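Local coordinates for protein beta-L-arabinobiosidase (Bacteroides thetaiotaomicron, PDB 5MQR) that probably hydrolyses glycosidic bonds of L-arabinofuranose units in plant pectin and may also have sialidase-like activity, at residues 125-130 with 142-147. Sequence-based numbering, arbitrary orientation.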
loop_
_atom_site.group_PDB
_atom_site.type_symbol
_atom_site.label_atom_id
_atom_site.label_comp_id
_atom_site.label_asym_id
_atom_site.label_seq_id
_atom_site.Cartn_x
_atom_site.Cartn_y
_atom_site.Cartn_z
ATOM N N PRO A 125 -15.165 32.300 -33.492
ATOM C CA PRO A 125 -16.569 32.735 -33.581
ATOM C C PRO A 125 -17.155 32.513 -34.978
ATOM O O PRO A 125 -16.467 32.757 -35.982
ATOM C CB PRO A 125 -16.488 34.231 -33.275
ATOM C CG PRO A 125 -15.270 34.377 -32.424
ATOM C CD PRO A 125 -14.299 33.360 -32.940
ATOM N N TYR A 126 -18.401 32.053 -35.019
ATOM C CA TYR A 126 -19.076 31.678 -36.262
ATOM C C TYR A 126 -20.376 32.452 -36.386
ATOM O O TYR A 126 -21.118 32.572 -35.427
ATOM C CB TYR A 126 -19.354 30.177 -36.247
ATOM C CG TYR A 126 -19.904 29.597 -37.534
ATOM C CD1 TYR A 126 -21.269 29.727 -37.864
ATOM C CD2 TYR A 126 -19.070 28.888 -38.424
ATOM C CE1 TYR A 126 -21.776 29.202 -39.051
ATOM C CE2 TYR A 126 -19.576 28.347 -39.607
ATOM C CZ TYR A 126 -20.927 28.514 -39.921
ATOM O OH TYR A 126 -21.441 27.981 -41.067
ATOM N N LYS A 127 -20.656 32.957 -37.579
ATOM C CA LYS A 127 -21.884 33.711 -37.844
ATOM C C LYS A 127 -23.085 32.822 -38.021
ATOM O O LYS A 127 -23.117 32.021 -38.933
ATOM C CB LYS A 127 -21.735 34.567 -39.104
ATOM C CG LYS A 127 -21.032 35.877 -38.816
ATOM C CD LYS A 127 -20.324 36.513 -40.026
ATOM C CE LYS A 127 -18.923 37.010 -39.609
ATOM N NZ LYS A 127 -18.482 38.212 -40.378
ATOM N N VAL A 128 -24.076 32.983 -37.153
ATOM C CA VAL A 128 -25.395 32.389 -37.369
ATOM C C VAL A 128 -25.975 33.125 -38.578
ATOM O O VAL A 128 -25.898 34.359 -38.613
ATOM C CB VAL A 128 -26.329 32.590 -36.160
ATOM C CG1 VAL A 128 -27.699 31.974 -36.428
ATOM C CG2 VAL A 128 -25.710 32.007 -34.901
ATOM N N PRO A 129 -26.513 32.402 -39.589
ATOM C CA PRO A 129 -27.006 33.175 -40.739
ATOM C C PRO A 129 -28.174 34.115 -40.360
ATOM O O PRO A 129 -29.069 33.717 -39.599
ATOM C CB PRO A 129 -27.447 32.104 -41.761
ATOM C CG PRO A 129 -27.056 30.792 -41.216
ATOM C CD PRO A 129 -26.709 30.953 -39.766
ATOM N N ASP A 130 -28.110 35.355 -40.847
ATOM C CA ASP A 130 -29.203 36.320 -40.718
ATOM C C ASP A 130 -30.501 35.672 -41.225
ATOM O O ASP A 130 -30.524 35.150 -42.343
ATOM C CB ASP A 130 -28.900 37.591 -41.542
ATOM C CG ASP A 130 -27.880 38.540 -40.870
ATOM O OD1 ASP A 130 -27.370 38.277 -39.762
ATOM O OD2 ASP A 130 -27.581 39.590 -41.475
ATOM N N ALA A 142 -32.409 35.943 -36.237
ATOM C CA ALA A 142 -30.991 36.187 -36.053
ATOM C C ALA A 142 -30.648 37.416 -36.844
ATOM O O ALA A 142 -31.015 37.525 -38.012
ATOM C CB ALA A 142 -30.168 35.014 -36.547
ATOM N N LYS A 143 -29.973 38.358 -36.204
ATOM C CA LYS A 143 -29.335 39.433 -36.944
ATOM C C LYS A 143 -27.995 39.765 -36.311
ATOM O O LYS A 143 -27.933 40.049 -35.114
ATOM C CB LYS A 143 -30.231 40.677 -37.035
ATOM C CG LYS A 143 -29.566 41.790 -37.843
ATOM C CD LYS A 143 -30.491 42.483 -38.827
ATOM C CE LYS A 143 -29.687 43.042 -39.994
ATOM N NZ LYS A 143 -30.435 44.126 -40.690
ATOM N N ASP A 144 -26.937 39.720 -37.128
ATOM C CA ASP A 144 -25.549 39.953 -36.679
ATOM C C ASP A 144 -25.203 39.140 -35.416
ATOM O O ASP A 144 -24.548 39.638 -34.500
ATOM C CB ASP A 144 -25.312 41.458 -36.443
ATOM C CG ASP A 144 -25.552 42.296 -37.697
ATOM O OD1 ASP A 144 -25.073 41.896 -38.790
ATOM O OD2 ASP A 144 -26.206 43.357 -37.574
ATOM N N LEU A 145 -25.676 37.895 -35.398
ATOM C CA LEU A 145 -25.562 37.001 -34.261
ATOM C C LEU A 145 -24.421 35.987 -34.432
ATOM O O LEU A 145 -24.295 35.329 -35.472
ATOM C CB LEU A 145 -26.887 36.253 -34.058
ATOM C CG LEU A 145 -26.996 35.344 -32.837
ATOM C CD1 LEU A 145 -26.937 36.179 -31.561
ATOM C CD2 LEU A 145 -28.265 34.506 -32.913
ATOM N N ILE A 146 -23.613 35.860 -33.382
ATOM C CA ILE A 146 -22.533 34.903 -33.322
ATOM C C ILE A 146 -23.053 33.628 -32.628
ATOM O O ILE A 146 -23.813 33.700 -31.660
ATOM C CB ILE A 146 -21.336 35.510 -32.543
ATOM C CG1 ILE A 146 -20.761 36.747 -33.278
ATOM C CG2 ILE A 146 -20.263 34.458 -32.232
ATOM C CD1 ILE A 146 -20.256 36.502 -34.692
ATOM N N ALA A 147 -22.628 32.468 -33.121
ATOM C CA ALA A 147 -23.053 31.185 -32.558
ATOM C C ALA A 147 -22.442 30.926 -31.193
ATOM O O ALA A 147 -21.478 31.584 -30.795
ATOM C CB ALA A 147 -22.682 30.050 -33.504
HETATM O O HOH W 1 -19.299 31.219 -32.357
HETATM O O HOH W 2 -27.155 36.669 -37.652
#
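Asp130 OD1 is gripped twice. Asp144 N donates to Asp130 OD1 at 3.0 Å, on the syn side but 31° out of the carboxylate plane. Water 2 donates to Asp130 OD1 at 2.7 Å. This water also bridges Val128 O and Leu145 N across the two segments, between the direct bonds at Asp130 OD1 and Val128 N. Asp130 OD2 lies 4.3 Å from Asp144 OD1. Lys143 NZ, 5.4 Å from Asp130 OD2 and not in contact, may partly offset this like-charge pair.

Further along, Lys127 and Ile146 form a single antiparallel bridge, as a non-hydrogen-bonded pair. Ala147 N bonds to Tyr126 O at 2.8 Å, almost straight (170°). Val128 N bonds to Leu145 O at 2.9 Å and is more bent. Water 1 continues the pairing between Tyr126 N and Ala147 O.

Val128 is the buried wedge. Its CG1 is anti to the backbone N (chi1 179°) and meets Ala142 CB at 3.9 Å. The other methyl, CG2, packs on Ala147 and the CD2 branch of Leu145. Ile146 CG2 touches Pro125 CB at 3.9 Å.

Tyr126 reaches out of the pair, and its OH accepts from Asp216 N. Both segments belong to the propeller loop joining strand 120-123 of one four-stranded antiparallel sheet to strand 148-157 of the next, consistent with a blade-to-blade connection. The Tyr126 ring meets Tyr169 of strand 163-170 in that second sheet.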